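Long-range contacts in phosphoglycerate dehydrogenase (Lactobacillus plantarum, PDB 3EVT), which probably catalyses the NAD-dependent oxidation of 3-phosphoglycerate to 3-phosphohydroxypyruvate, and belongs to the D-isomer-specific 2-hydroxyacid dehydrogenases: residues Asp37-Glu42 and Arg57-Leu62; Val43-His48 and Thr287-Phe292; Lys63-Ile68 and Ala83-Ala88. All coordinates share one frame; numbering follows the deposited sequence.

Interaction 1 (Asp37-Glu42 and Arg57-Leu62); sequences DYDQIE and RPTNQL
Tyr38 meets Arg57 through its CB, which lies over one face of the guanidinium group, while ring and guanidinium planes stand 89° apart. The tyrosine CD2 is 3.9 Å from Arg57 NH1, an oblique approach. Asp39 has the largest share of the contact. With CG anti to the carbonyl carbon, beside the backbone N (chi1 -69°), its carboxylate is carried to the turn that runs from Arg57 to Asn60. Arg57 bends at chi3 and meets it in a salt bridge, with NE 2.6 Å from Asp39 OD1 on the syn side. The planes of the two groups are 71° apart, so this is no flat bidentate pair; the second bond, NH2 to OD2, is straighter but weak. Thr59 OG1 donates to Asp39 OD2 over 2.6 Å, also from the syn side and out of the carboxylate plane. Replacing Asp39 by an alanine removes both carboxylate oxygens and is likely to leave the Arg57 charge and the Thr59 hydroxyl without their mates here, setting the arginine end free to turn. The backbone takes part as well: Gln61 NE2 donates to Asp39 O (2.9 Å). A water bridges the segments, donating to Tyr38 O and Ile41 O and accepting from Gln61 N. Further on, Ile41 CG2 lies 4.2 Å from Leu62 CD1, and Glu42 CG rests 3.4 Å from Gln61 O. On the partner side an Asx turn, Asn60 OD1 accepting from Leu62 N, and the bond from Asn60 ND2 to Arg57 O brace the loop. Two side chains, Arg57 and Thr59, thus converge on one aspartate, a charge-paired polar join between the approach to strand 41-45 and the loop after helix 50-56, with the Ile41-Leu62 apolar contact at the end nearer the sheet.

Interaction 2 (Val43-His48 and Thr287-Phe292); sequences VMYGNH and TVFPIF
Strand 43-45 and the helical segment 287-292 run nearly antiparallel, their directions 169° apart and their axes 11.1 Å from each other at closest approach. No hydrogen bond crosses that gap; side chains fill it, Tyr45 and Phe292 having the nearest CA atoms. Their rings form an offset stack, with centroids 4.4 Å apart and planes at 18°. The displacement sets Tyr45 CD1 over the Phe292 face near CG (3.6 Å), while Tyr45 CB sits almost above the centroid of that ring as a CH-pi contact, 12° off the normal. Both side chains have CG anti to the backbone N, which extends them from strand and helix into the space between. Val43 CG1 abuts the edge of the same phenylalanine ring, 3.8 Å from CE1. At the far end of the tyrosine, OH reaches two residues one turn earlier: it lies 3.8 Å from Val288 CG1 and in the plane of the Phe289 ring, at its edge. Val4 and Phe64 of the flanking strands also touch this patch. This is the packing of a helix across one face of a parallel alpha/beta sheet; here the C-terminal helix 284-302 covers the five-stranded sheet, separate from the seven-stranded sheet of the NAD-binding domain.

Interaction 3 (Lys63-Ile68 and Ala83-Ala88); sequences KFVQVI and AGVVVA
The Phe64 ring turns its edge to the neighbouring strand: Val86 O lies in the ring plane, 3.5 Å from CD1, and Ala88 N also sits near that plane. CG anti to the backbone N (chi1 163°) puts the ring alongside that strand. Val86 CG2 packs against Phe64 CB at 3.9 Å, and Ala88 CB approaches CE1. Phe64 shares its sheet face with Gln66, Val86 and Ala88. The Gln66 amide, bent back at chi2 (79°), brings OE1 within 3.6 Å of Ala88 CB; its NE2 donates to Val67 O and to Asn89 O, and its OE1 accepts from Asn295 of helix 284-302. Val65 and Val87 occupy the other face, where Val65 CG2 meets Val85 CG1 at 4.1 Å. Between the faces runs a parallel ladder, the strands 13° apart. Val86 N donates to Lys63 O (2.9 Å), Val65 N to Val86 O, Ala88 N to Val65 O (3.2 Å) and Val67 N to Ala88 O. The two strands close a beta-alpha-beta unit through helix 77-82. Backbone bonds therefore set the register while valine, alanine and phenylalanine carbons pack on the two faces, and the buried amide of Gln66 has bonds at both its oxygen and its nitrogen.

All three contacts involve the five-stranded parallel sheet or the loops and helix beside it. Interaction 1, its centre about 36 Å from the centre of the chain, is a surface contact with only two of its ten touching residues buried, and relies on charge, side-chain hydrogen bonds and a bridging water. Interactions 2 and 3 are buried: interaction 2 is aromatic and apolar packing of a helix on the sheet, interaction 3 mainly a backbone ladder within it. Interactions 1 and 2 share strand 41-45, which also pairs with strand 64-66 of interaction 3; Met44 O probably accepts from Gln66 N over 2.8 Å. In sequence, interaction 3 is nested inside the long loop closed by interaction 2, whereas interaction 1 closes before interaction 3 opens.

Interaction 1 (Asp37-Glu42 and Arg57-Leu62)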
ATOM      1  N   ASP A  37       5.632 -15.219 -39.865  1.00 69.17           N
ATOM      2  CA  ASP A  37       5.244 -14.515 -38.632  1.00 68.77           C
ATOM      3  C   ASP A  37       6.060 -13.244 -38.360  1.00 68.17           C
ATOM      4  O   ASP A  37       5.525 -12.259 -37.891  1.00 68.49           O
ATOM      5  CB  ASP A  37       5.317 -15.466 -37.430  1.00 68.60           C
ATOM      6  CG  ASP A  37       4.298 -16.591 -37.524  1.00 68.94           C
ATOM      7  OD1 ASP A  37       3.149 -16.313 -37.937  1.00 69.84           O
ATOM      8  OD2 ASP A  37       4.643 -17.745 -37.198  1.00 69.31           O
ATOM      9  N   TYR A  38       7.349 -13.268 -38.678  1.00 67.15           N
ATOM     10  CA  TYR A  38       8.279 -12.248 -38.215  1.00 65.86           C
ATOM     11  C   TYR A  38       7.722 -10.817 -38.115  1.00 65.10           C
ATOM     12  O   TYR A  38       7.865 -10.155 -37.090  1.00 64.58           O
ATOM     13  CB  TYR A  38       9.546 -12.258 -39.074  1.00 66.62           C
ATOM     14  CG  TYR A  38      10.438 -13.479 -38.905  1.00 66.88           C
ATOM     15  CD1 TYR A  38      10.035 -14.557 -38.139  1.00 68.99           C
ATOM     16  CD2 TYR A  38      11.661 -13.554 -39.546  1.00 68.53           C
ATOM     17  CE1 TYR A  38      10.840 -15.664 -38.000  1.00 70.34           C
ATOM     18  CE2 TYR A  38      12.474 -14.658 -39.424  1.00 69.64           C
ATOM     19  CZ  TYR A  38      12.063 -15.710 -38.650  1.00 70.70           C
ATOM     20  OH  TYR A  38      12.876 -16.822 -38.510  1.00 72.13           O
ATOM     21  N   ASP A  39       7.122 -10.310 -39.180  1.00 63.54           N
ATOM     22  CA  ASP A  39       6.742  -8.900 -39.157  1.00 62.70           C
ATOM     23  C   ASP A  39       5.400  -8.702 -38.420  1.00 61.01           C
ATOM     24  O   ASP A  39       4.906  -7.595 -38.285  1.00 59.34           O
ATOM     25  CB  ASP A  39       6.727  -8.310 -40.580  1.00 63.43           C
ATOM     26  CG  ASP A  39       8.134  -8.194 -41.181  1.00 66.04           C
ATOM     27  OD1 ASP A  39       9.103  -8.608 -40.496  1.00 67.99           O
ATOM     28  OD2 ASP A  39       8.276  -7.680 -42.325  1.00 68.14           O
ATOM     29  N   GLN A  40       4.849  -9.814 -37.944  1.00 59.49           N
ATOM     30  CA  GLN A  40       3.630  -9.852 -37.148  1.00 59.18           C
ATOM     31  C   GLN A  40       3.863  -9.627 -35.635  1.00 57.69           C
ATOM     32  O   GLN A  40       2.991  -9.111 -34.919  1.00 56.72           O
ATOM     33  CB  GLN A  40       3.043 -11.239 -37.285  1.00 59.80           C
ATOM     34  CG  GLN A  40       2.705 -11.603 -38.700  1.00 63.86           C
ATOM     35  CD  GLN A  40       1.684 -10.651 -39.182  1.00 66.67           C
ATOM     36  OE1 GLN A  40       0.474 -10.965 -39.211  1.00 66.16           O
ATOM     37  NE2 GLN A  40       2.136  -9.439 -39.494  1.00 62.52           N
ATOM     38  N   ILE A  41       5.021 -10.102 -35.172  1.00 55.31           N
ATOM     39  CA  ILE A  41       5.455 -10.030 -33.776  1.00 53.08           C
ATOM     40  C   ILE A  41       5.584  -8.584 -33.233  1.00 51.37           C
ATOM     41  O   ILE A  41       6.506  -7.864 -33.563  1.00 49.12           O
ATOM     42  CB  ILE A  41       6.794 -10.835 -33.626  1.00 53.26           C
ATOM     43  CG1 ILE A  41       6.554 -12.269 -34.110  1.00 52.04           C
ATOM     44  CG2 ILE A  41       7.359 -10.763 -32.208  1.00 51.83           C
ATOM     45  CD1 ILE A  41       7.807 -13.134 -34.260  1.00 50.50           C
ATOM     46  N   GLU A  42       4.662  -8.166 -32.372  1.00 49.58           N
ATOM     47  CA  GLU A  42       4.816  -6.813 -31.812  1.00 49.19           C
ATOM     48  C   GLU A  42       5.395  -6.819 -30.400  1.00 47.40           C
ATOM     49  O   GLU A  42       5.920  -5.821 -29.924  1.00 47.21           O
ATOM     50  CB  GLU A  42       3.495  -6.042 -31.850  1.00 49.37           C
ATOM     51  CG  GLU A  42       2.958  -5.843 -33.254  1.00 54.01           C
ATOM     52  CD  GLU A  42       1.644  -5.054 -33.250  1.00 59.78           C
ATOM     53  OE1 GLU A  42       1.495  -4.104 -32.453  1.00 61.26           O
ATOM     54  OE2 GLU A  42       0.744  -5.410 -34.035  1.00 65.51           O
ATOM     55  N   ARG A  57      15.118  -6.810 -40.153  1.00 61.65           N
ATOM     56  CA  ARG A  57      14.122  -6.507 -41.168  1.00 61.12           C
ATOM     57  C   ARG A  57      13.582  -5.077 -41.028  1.00 61.22           C
ATOM     58  O   ARG A  57      12.908  -4.749 -40.044  1.00 61.21           O
ATOM     59  CB  ARG A  57      12.982  -7.503 -41.029  1.00 60.95           C
ATOM     60  CG  ARG A  57      13.470  -8.908 -40.803  1.00 60.57           C
ATOM     61  CD  ARG A  57      12.339  -9.887 -40.576  1.00 61.47           C
ATOM     62  NE  ARG A  57      11.256  -9.706 -41.531  1.00 62.50           N
ATOM     63  CZ  ARG A  57      10.994 -10.502 -42.567  1.00 64.09           C
ATOM     64  NH1 ARG A  57      11.751 -11.562 -42.851  1.00 64.17           N
ATOM     65  NH2 ARG A  57       9.954 -10.223 -43.339  1.00 65.16           N
ATOM     66  N   PRO A  58      13.840  -4.216 -42.023  1.00 60.59           N
ATOM     67  CA  PRO A  58      13.372  -2.845 -41.762  1.00 60.12           C
ATOM     68  C   PRO A  58      11.821  -2.741 -41.814  1.00 59.12           C
ATOM     69  O   PRO A  58      11.257  -1.648 -41.701  1.00 58.80           O
ATOM     70  CB  PRO A  58      14.071  -2.009 -42.877  1.00 60.09           C
ATOM     71  CG  PRO A  58      14.363  -3.015 -43.999  1.00 60.30           C
ATOM     72  CD  PRO A  58      14.155  -4.437 -43.452  1.00 61.03           C
ATOM     73  N   THR A  59      11.168  -3.886 -41.983  1.00 58.18           N
ATOM     74  CA  THR A  59       9.732  -3.999 -42.022  1.00 57.68           C
ATOM     75  C   THR A  59       9.094  -4.705 -40.770  1.00 56.99           C
ATOM     76  O   THR A  59       7.929  -5.120 -40.808  1.00 56.57           O
ATOM     77  CB  THR A  59       9.371  -4.820 -43.246  1.00 58.18           C
ATOM     78  OG1 THR A  59      10.124  -6.040 -43.194  1.00 57.94           O
ATOM     79  CG2 THR A  59       9.721  -4.029 -44.553  1.00 58.25           C
ATOM     80  N   ASN A  60       9.852  -4.846 -39.682  1.00 56.56           N
ATOM     81  CA  ASN A  60       9.334  -5.511 -38.491  1.00 55.98           C
ATOM     82  C   ASN A  60       8.397  -4.542 -37.782  1.00 55.26           C
ATOM     83  O   ASN A  60       8.448  -3.344 -38.040  1.00 55.44           O
ATOM     84  CB  ASN A  60      10.470  -5.976 -37.572  1.00 55.49           C
ATOM     85  CG  ASN A  60      11.114  -4.844 -36.796  1.00 55.84           C
ATOM     86  OD1 ASN A  60      10.644  -4.449 -35.729  1.00 56.51           O
ATOM     87  ND2 ASN A  60      12.239  -4.371 -37.284  1.00 55.55           N
ATOM     88  N   GLN A  61       7.585  -5.037 -36.863  1.00 54.91           N
ATOM     89  CA  GLN A  61       6.729  -4.154 -36.078  1.00 54.45           C
ATOM     90  C   GLN A  61       6.923  -4.341 -34.590  1.00 54.41           C
ATOM     91  O   GLN A  61       5.953  -4.278 -33.817  1.00 54.83           O
ATOM     92  CB  GLN A  61       5.288  -4.415 -36.431  1.00 53.88           C
ATOM     93  CG  GLN A  61       5.021  -4.190 -37.894  1.00 56.41           C
ATOM     94  CD  GLN A  61       3.558  -4.258 -38.200  1.00 57.03           C
ATOM     95  OE1 GLN A  61       2.816  -3.291 -37.934  1.00 57.64           O
ATOM     96  NE2 GLN A  61       3.112  -5.402 -38.735  1.00 52.48           N
ATOM     97  N   LEU A  62       8.158  -4.586 -34.171  1.00 53.50           N
ATOM     98  CA  LEU A  62       8.371  -4.921 -32.763  1.00 52.40           C
ATOM     99  C   LEU A  62       8.249  -3.659 -31.945  1.00 52.01           C
ATOM    100  O   LEU A  62       8.819  -2.610 -32.295  1.00 51.94           O
ATOM    101  CB  LEU A  62       9.723  -5.596 -32.524  1.00 52.20           C
ATOM    102  CG  LEU A  62      10.034  -6.064 -31.106  1.00 50.60           C
ATOM    103  CD1 LEU A  62       9.145  -7.243 -30.715  1.00 48.64           C
ATOM    104  CD2 LEU A  62      11.542  -6.444 -30.940  1.00 48.48           C
TER
HETATM  105  O   HOH W   1       7.943  -7.553 -36.109  1.00 47.54           O

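Interaction 2 (Val43-His48 and Thr287-Phe292)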
ATOM      1  N   VAL A  43       5.281  -7.963 -29.747  1.00 46.52           N
ATOM      2  CA  VAL A  43       5.769  -8.117 -28.399  1.00 45.35           C
ATOM      3  C   VAL A  43       6.546  -9.444 -28.246  1.00 45.54           C
ATOM      4  O   VAL A  43       6.243 -10.449 -28.889  1.00 44.18           O
ATOM      5  CB  VAL A  43       4.609  -8.103 -27.426  1.00 45.17           C
ATOM      6  CG1 VAL A  43       5.106  -8.347 -26.001  1.00 43.76           C
ATOM      7  CG2 VAL A  43       3.814  -6.788 -27.586  1.00 42.89           C
ATOM      8  N   MET A  44       7.563  -9.421 -27.397  1.00 45.15           N
ATOM      9  CA  MET A  44       8.305 -10.607 -27.110  1.00 45.55           C
ATOM     10  C   MET A  44       8.301 -10.807 -25.605  1.00 45.29           C
ATOM     11  O   MET A  44       8.677  -9.909 -24.825  1.00 44.82           O
ATOM     12  CB  MET A  44       9.736 -10.489 -27.709  1.00 45.73           C
ATOM     13  CG  MET A  44      10.511 -11.833 -27.862  1.00 48.11           C
ATOM     14  SD  MET A  44      12.206 -11.610 -28.579  1.00 51.24           S
ATOM     15  CE  MET A  44      11.765 -10.361 -29.766  1.00 30.58           C
ATOM     16  N   TYR A  45       7.822 -11.964 -25.182  1.00 45.28           N
ATOM     17  CA  TYR A  45       7.958 -12.349 -23.793  1.00 45.96           C
ATOM     18  C   TYR A  45       9.183 -13.280 -23.651  1.00 46.17           C
ATOM     19  O   TYR A  45       9.148 -14.433 -24.129  1.00 44.67           O
ATOM     20  CB  TYR A  45       6.687 -13.053 -23.369  1.00 45.52           C
ATOM     21  CG  TYR A  45       6.714 -13.568 -21.958  1.00 46.10           C
ATOM     22  CD1 TYR A  45       7.287 -12.832 -20.927  1.00 46.38           C
ATOM     23  CD2 TYR A  45       6.137 -14.793 -21.643  1.00 46.30           C
ATOM     24  CE1 TYR A  45       7.293 -13.333 -19.584  1.00 45.11           C
ATOM     25  CE2 TYR A  45       6.121 -15.277 -20.334  1.00 47.14           C
ATOM     26  CZ  TYR A  45       6.693 -14.548 -19.315  1.00 44.87           C
ATOM     27  OH  TYR A  45       6.682 -15.102 -18.058  1.00 48.33           O
ATOM     28  N   GLY A  46      10.265 -12.748 -23.058  1.00 47.27           N
ATOM     29  CA  GLY A  46      11.545 -13.443 -22.923  1.00 48.49           C
ATOM     30  C   GLY A  46      12.462 -13.034 -24.059  1.00 51.36           C
ATOM     31  O   GLY A  46      12.009 -12.791 -25.162  1.00 51.76           O
ATOM     32  N   ASN A  47      13.761 -12.946 -23.812  1.00 53.20           N
ATOM     33  CA  ASN A  47      14.712 -12.721 -24.897  1.00 55.30           C
ATOM     34  C   ASN A  47      14.882 -14.021 -25.717  1.00 56.16           C
ATOM     35  O   ASN A  47      14.645 -15.100 -25.210  1.00 56.71           O
ATOM     36  CB  ASN A  47      16.033 -12.179 -24.318  1.00 55.01           C
ATOM     37  CG  ASN A  47      17.149 -11.989 -25.372  1.00 57.08           C
ATOM     38  OD1 ASN A  47      16.907 -11.601 -26.535  1.00 58.31           O
ATOM     39  ND2 ASN A  47      18.392 -12.234 -24.940  1.00 56.85           N
ATOM     40  N   HIS A  48      15.235 -13.895 -26.992  1.00 57.72           N
ATOM     41  CA  HIS A  48      15.275 -15.017 -27.912  1.00 59.73           C
ATOM     42  C   HIS A  48      16.189 -14.658 -29.081  1.00 61.12           C
ATOM     43  O   HIS A  48      16.408 -13.483 -29.365  1.00 61.40           O
ATOM     44  CB  HIS A  48      13.876 -15.333 -28.433  1.00 60.02           C
ATOM     45  CG  HIS A  48      13.752 -16.638 -29.181  1.00 60.16           C
ATOM     46  ND1 HIS A  48      14.031 -16.763 -30.524  1.00 58.00           N
ATOM     47  CD2 HIS A  48      13.301 -17.858 -28.781  1.00 61.66           C
ATOM     48  CE1 HIS A  48      13.800 -18.008 -30.910  1.00 59.56           C
ATOM     49  NE2 HIS A  48      13.345 -18.691 -29.875  1.00 60.37           N
ATOM     50  N   THR A 287       6.401 -15.514 -10.502  1.00 52.32           N
ATOM     51  CA  THR A 287       6.637 -14.148 -10.043  1.00 48.41           C
ATOM     52  C   THR A 287       6.908 -13.291 -11.248  1.00 47.30           C
ATOM     53  O   THR A 287       6.596 -12.101 -11.294  1.00 46.45           O
ATOM     54  CB  THR A 287       7.879 -14.047  -9.095  1.00 48.52           C
ATOM     55  OG1 THR A 287       9.024 -14.676  -9.692  1.00 44.52           O
ATOM     56  CG2 THR A 287       7.587 -14.654  -7.732  1.00 47.60           C
ATOM     57  N   VAL A 288       7.518 -13.920 -12.230  1.00 45.60           N
ATOM     58  CA  VAL A 288       7.872 -13.223 -13.419  1.00 46.19           C
ATOM     59  C   VAL A 288       6.635 -12.972 -14.341  1.00 45.40           C
ATOM     60  O   VAL A 288       6.529 -11.923 -14.968  1.00 44.68           O
ATOM     61  CB  VAL A 288       8.916 -14.029 -14.149  1.00 46.09           C
ATOM     62  CG1 VAL A 288       9.076 -13.499 -15.550  1.00 47.62           C
ATOM     63  CG2 VAL A 288      10.235 -13.974 -13.345  1.00 47.22           C
ATOM     64  N   PHE A 289       5.707 -13.919 -14.400  1.00 45.33           N
ATOM     65  CA  PHE A 289       4.568 -13.788 -15.317  1.00 46.00           C
ATOM     66  C   PHE A 289       3.657 -12.584 -15.036  1.00 45.86           C
ATOM     67  O   PHE A 289       3.310 -11.866 -15.973  1.00 47.62           O
ATOM     68  CB  PHE A 289       3.726 -15.064 -15.404  1.00 45.88           C
ATOM     69  CG  PHE A 289       2.571 -14.941 -16.386  1.00 48.37           C
ATOM     70  CD1 PHE A 289       2.808 -14.962 -17.766  1.00 49.01           C
ATOM     71  CD2 PHE A 289       1.268 -14.755 -15.934  1.00 48.22           C
ATOM     72  CE1 PHE A 289       1.747 -14.826 -18.710  1.00 49.17           C
ATOM     73  CE2 PHE A 289       0.178 -14.603 -16.872  1.00 49.56           C
ATOM     74  CZ  PHE A 289       0.425 -14.632 -18.255  1.00 49.00           C
ATOM     75  N   PRO A 290       3.281 -12.339 -13.750  1.00 44.87           N
ATOM     76  CA  PRO A 290       2.465 -11.138 -13.450  1.00 43.33           C
ATOM     77  C   PRO A 290       3.131  -9.827 -13.897  1.00 42.31           C
ATOM     78  O   PRO A 290       2.415  -8.861 -14.224  1.00 41.42           O
ATOM     79  CB  PRO A 290       2.369 -11.153 -11.928  1.00 42.53           C
ATOM     80  CG  PRO A 290       2.518 -12.591 -11.535  1.00 44.89           C
ATOM     81  CD  PRO A 290       3.501 -13.171 -12.547  1.00 44.37           C
ATOM     82  N   ILE A 291       4.475  -9.790 -13.889  1.00 40.42           N
ATOM     83  CA  ILE A 291       5.196  -8.620 -14.405  1.00 39.96           C
ATOM     84  C   ILE A 291       4.879  -8.375 -15.896  1.00 39.42           C
ATOM     85  O   ILE A 291       4.442  -7.294 -16.257  1.00 38.77           O
ATOM     86  CB  ILE A 291       6.733  -8.633 -14.123  1.00 39.76           C
ATOM     87  CG1 ILE A 291       6.989  -8.534 -12.615  1.00 40.66           C
ATOM     88  CG2 ILE A 291       7.428  -7.420 -14.805  1.00 38.07           C
ATOM     89  CD1 ILE A 291       8.476  -8.837 -12.193  1.00 36.46           C
ATOM     90  N   PHE A 292       5.075  -9.382 -16.728  1.00 38.99           N
ATOM     91  CA  PHE A 292       4.642  -9.362 -18.134  1.00 39.45           C
ATOM     92  C   PHE A 292       3.130  -9.077 -18.323  1.00 39.30           C
ATOM     93  O   PHE A 292       2.774  -8.194 -19.073  1.00 39.92           O
ATOM     94  CB  PHE A 292       4.951 -10.697 -18.829  1.00 39.52           C
ATOM     95  CG  PHE A 292       4.504 -10.705 -20.255  1.00 39.66           C
ATOM     96  CD1 PHE A 292       5.068  -9.792 -21.161  1.00 37.31           C
ATOM     97  CD2 PHE A 292       3.496 -11.554 -20.676  1.00 39.93           C
ATOM     98  CE1 PHE A 292       4.635  -9.755 -22.467  1.00 42.01           C
ATOM     99  CE2 PHE A 292       3.039 -11.516 -21.972  1.00 41.36           C
ATOM    100  CZ  PHE A 292       3.599 -10.633 -22.867  1.00 43.35           C
TER

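Interaction 3 (Lys63-Ile68 and Ala83-Ala88)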
ATOM      1  N   LYS A  63       7.501  -3.754 -30.845  1.00 50.87           N
ATOM      2  CA  LYS A  63       7.230  -2.586 -30.049  1.00 49.28           C
ATOM      3  C   LYS A  63       7.618  -2.741 -28.563  1.00 47.92           C
ATOM      4  O   LYS A  63       7.964  -1.782 -27.905  1.00 46.89           O
ATOM      5  CB  LYS A  63       5.750  -2.232 -30.212  1.00 49.81           C
ATOM      6  CG  LYS A  63       5.335  -1.831 -31.630  1.00 52.51           C
ATOM      7  CD  LYS A  63       3.901  -1.296 -31.644  1.00 58.29           C
ATOM      8  CE  LYS A  63       3.131  -1.740 -32.893  1.00 61.07           C
ATOM      9  NZ  LYS A  63       3.985  -1.713 -34.107  1.00 63.51           N
ATOM     10  N   PHE A  64       7.562  -3.954 -28.027  1.00 47.54           N
ATOM     11  CA  PHE A  64       7.803  -4.157 -26.597  1.00 45.97           C
ATOM     12  C   PHE A  64       8.515  -5.492 -26.377  1.00 45.14           C
ATOM     13  O   PHE A  64       7.995  -6.514 -26.759  1.00 44.06           O
ATOM     14  CB  PHE A  64       6.449  -4.050 -25.821  1.00 45.74           C
ATOM     15  CG  PHE A  64       6.452  -4.645 -24.385  1.00 44.85           C
ATOM     16  CD1 PHE A  64       7.509  -4.418 -23.495  1.00 42.44           C
ATOM     17  CD2 PHE A  64       5.336  -5.357 -23.927  1.00 43.70           C
ATOM     18  CE1 PHE A  64       7.486  -4.945 -22.174  1.00 41.69           C
ATOM     19  CE2 PHE A  64       5.264  -5.875 -22.618  1.00 41.30           C
ATOM     20  CZ  PHE A  64       6.361  -5.699 -21.741  1.00 43.22           C
ATOM     21  N   VAL A  65       9.716  -5.475 -25.771  1.00 45.34           N
ATOM     22  CA  VAL A  65      10.363  -6.734 -25.293  1.00 44.17           C
ATOM     23  C   VAL A  65      10.353  -6.836 -23.756  1.00 44.10           C
ATOM     24  O   VAL A  65      10.809  -5.939 -23.061  1.00 43.08           O
ATOM     25  CB  VAL A  65      11.817  -6.865 -25.803  1.00 44.24           C
ATOM     26  CG1 VAL A  65      12.487  -8.116 -25.220  1.00 41.99           C
ATOM     27  CG2 VAL A  65      11.838  -6.942 -27.315  1.00 43.44           C
ATOM     28  N   GLN A  66       9.808  -7.912 -23.222  1.00 44.46           N
ATOM     29  CA  GLN A  66       9.899  -8.158 -21.795  1.00 44.84           C
ATOM     30  C   GLN A  66      10.948  -9.239 -21.555  1.00 45.95           C
ATOM     31  O   GLN A  66      10.691 -10.397 -21.876  1.00 45.63           O
ATOM     32  CB  GLN A  66       8.551  -8.670 -21.229  1.00 43.74           C
ATOM     33  CG  GLN A  66       8.640  -9.112 -19.773  1.00 42.49           C
ATOM     34  CD  GLN A  66       8.612  -7.958 -18.772  1.00 44.24           C
ATOM     35  OE1 GLN A  66       7.674  -7.121 -18.798  1.00 42.83           O
ATOM     36  NE2 GLN A  66       9.638  -7.893 -17.870  1.00 39.97           N
ATOM     37  N   VAL A  67      12.087  -8.901 -20.948  1.00 46.91           N
ATOM     38  CA  VAL A  67      13.062  -9.942 -20.569  1.00 48.30           C
ATOM     39  C   VAL A  67      12.744 -10.511 -19.181  1.00 50.17           C
ATOM     40  O   VAL A  67      12.144  -9.817 -18.349  1.00 50.21           O
ATOM     41  CB  VAL A  67      14.533  -9.460 -20.750  1.00 47.61           C
ATOM     42  CG1 VAL A  67      14.754  -9.208 -22.211  1.00 48.34           C
ATOM     43  CG2 VAL A  67      14.798  -8.130 -20.025  1.00 45.63           C
ATOM     44  N   ILE A  68      13.079 -11.782 -18.950  1.00 52.73           N
ATOM     45  CA  ILE A  68      12.668 -12.443 -17.720  1.00 55.72           C
ATOM     46  C   ILE A  68      13.819 -12.664 -16.773  1.00 56.85           C
ATOM     47  O   ILE A  68      13.831 -13.631 -16.037  1.00 56.09           O
ATOM     48  CB  ILE A  68      11.949 -13.761 -17.975  1.00 56.60           C
ATOM     49  CG1 ILE A  68      12.596 -14.487 -19.166  1.00 59.98           C
ATOM     50  CG2 ILE A  68      10.449 -13.516 -18.256  1.00 57.82           C
ATOM     51  CD1 ILE A  68      13.547 -15.658 -18.785  1.00 62.21           C
ATOM     52  N   ALA A  83      14.699   1.591 -33.002  1.00 59.70           N
ATOM     53  CA  ALA A  83      13.443   1.169 -33.545  1.00 57.86           C
ATOM     54  C   ALA A  83      12.330   1.618 -32.613  1.00 56.96           C
ATOM     55  O   ALA A  83      11.156   1.362 -32.876  1.00 57.34           O
ATOM     56  CB  ALA A  83      13.436  -0.326 -33.715  1.00 57.93           C
ATOM     57  N   GLY A  84      12.676   2.291 -31.518  1.00 55.08           N
ATOM     58  CA  GLY A  84      11.634   2.734 -30.558  1.00 54.08           C
ATOM     59  C   GLY A  84      10.989   1.613 -29.717  1.00 53.16           C
ATOM     60  O   GLY A  84       9.882   1.767 -29.194  1.00 53.36           O
ATOM     61  N   VAL A  85      11.676   0.483 -29.576  1.00 51.93           N
ATOM     62  CA  VAL A  85      11.144  -0.592 -28.762  1.00 51.22           C
ATOM     63  C   VAL A  85      11.253  -0.304 -27.266  1.00 50.73           C
ATOM     64  O   VAL A  85      12.311   0.080 -26.809  1.00 49.37           O
ATOM     65  CB  VAL A  85      11.808  -1.907 -29.110  1.00 51.15           C
ATOM     66  CG1 VAL A  85      11.205  -3.019 -28.196  1.00 49.67           C
ATOM     67  CG2 VAL A  85      11.538  -2.190 -30.595  1.00 50.33           C
ATOM     68  N   VAL A  86      10.146  -0.454 -26.522  1.00 50.58           N
ATOM     69  CA  VAL A  86      10.217  -0.387 -25.043  1.00 49.56           C
ATOM     70  C   VAL A  86      10.617  -1.745 -24.460  1.00 48.69           C
ATOM     71  O   VAL A  86      10.242  -2.772 -24.987  1.00 47.93           O
ATOM     72  CB  VAL A  86       8.922   0.225 -24.326  1.00 50.03           C
ATOM     73  CG1 VAL A  86       8.654   1.702 -24.794  1.00 49.57           C
ATOM     74  CG2 VAL A  86       7.700  -0.645 -24.453  1.00 47.84           C
ATOM     75  N   VAL A  87      11.422  -1.718 -23.399  1.00 48.24           N
ATOM     76  CA  VAL A  87      11.883  -2.926 -22.736  1.00 48.27           C
ATOM     77  C   VAL A  87      11.640  -2.835 -21.223  1.00 47.84           C
ATOM     78  O   VAL A  87      11.798  -1.774 -20.620  1.00 47.96           O
ATOM     79  CB  VAL A  87      13.391  -3.184 -23.021  1.00 48.71           C
ATOM     80  CG1 VAL A  87      13.826  -4.528 -22.449  1.00 47.15           C
ATOM     81  CG2 VAL A  87      13.648  -3.130 -24.517  1.00 47.96           C
ATOM     82  N   ALA A  88      11.230  -3.951 -20.619  1.00 47.96           N
ATOM     83  CA  ALA A  88      11.115  -4.066 -19.158  1.00 46.42           C
ATOM     84  C   ALA A  88      11.830  -5.336 -18.769  1.00 45.99           C
ATOM     85  O   ALA A  88      11.984  -6.240 -19.618  1.00 45.69           O
ATOM     86  CB  ALA A  88       9.670  -4.127 -18.700  1.00 46.22           C
TER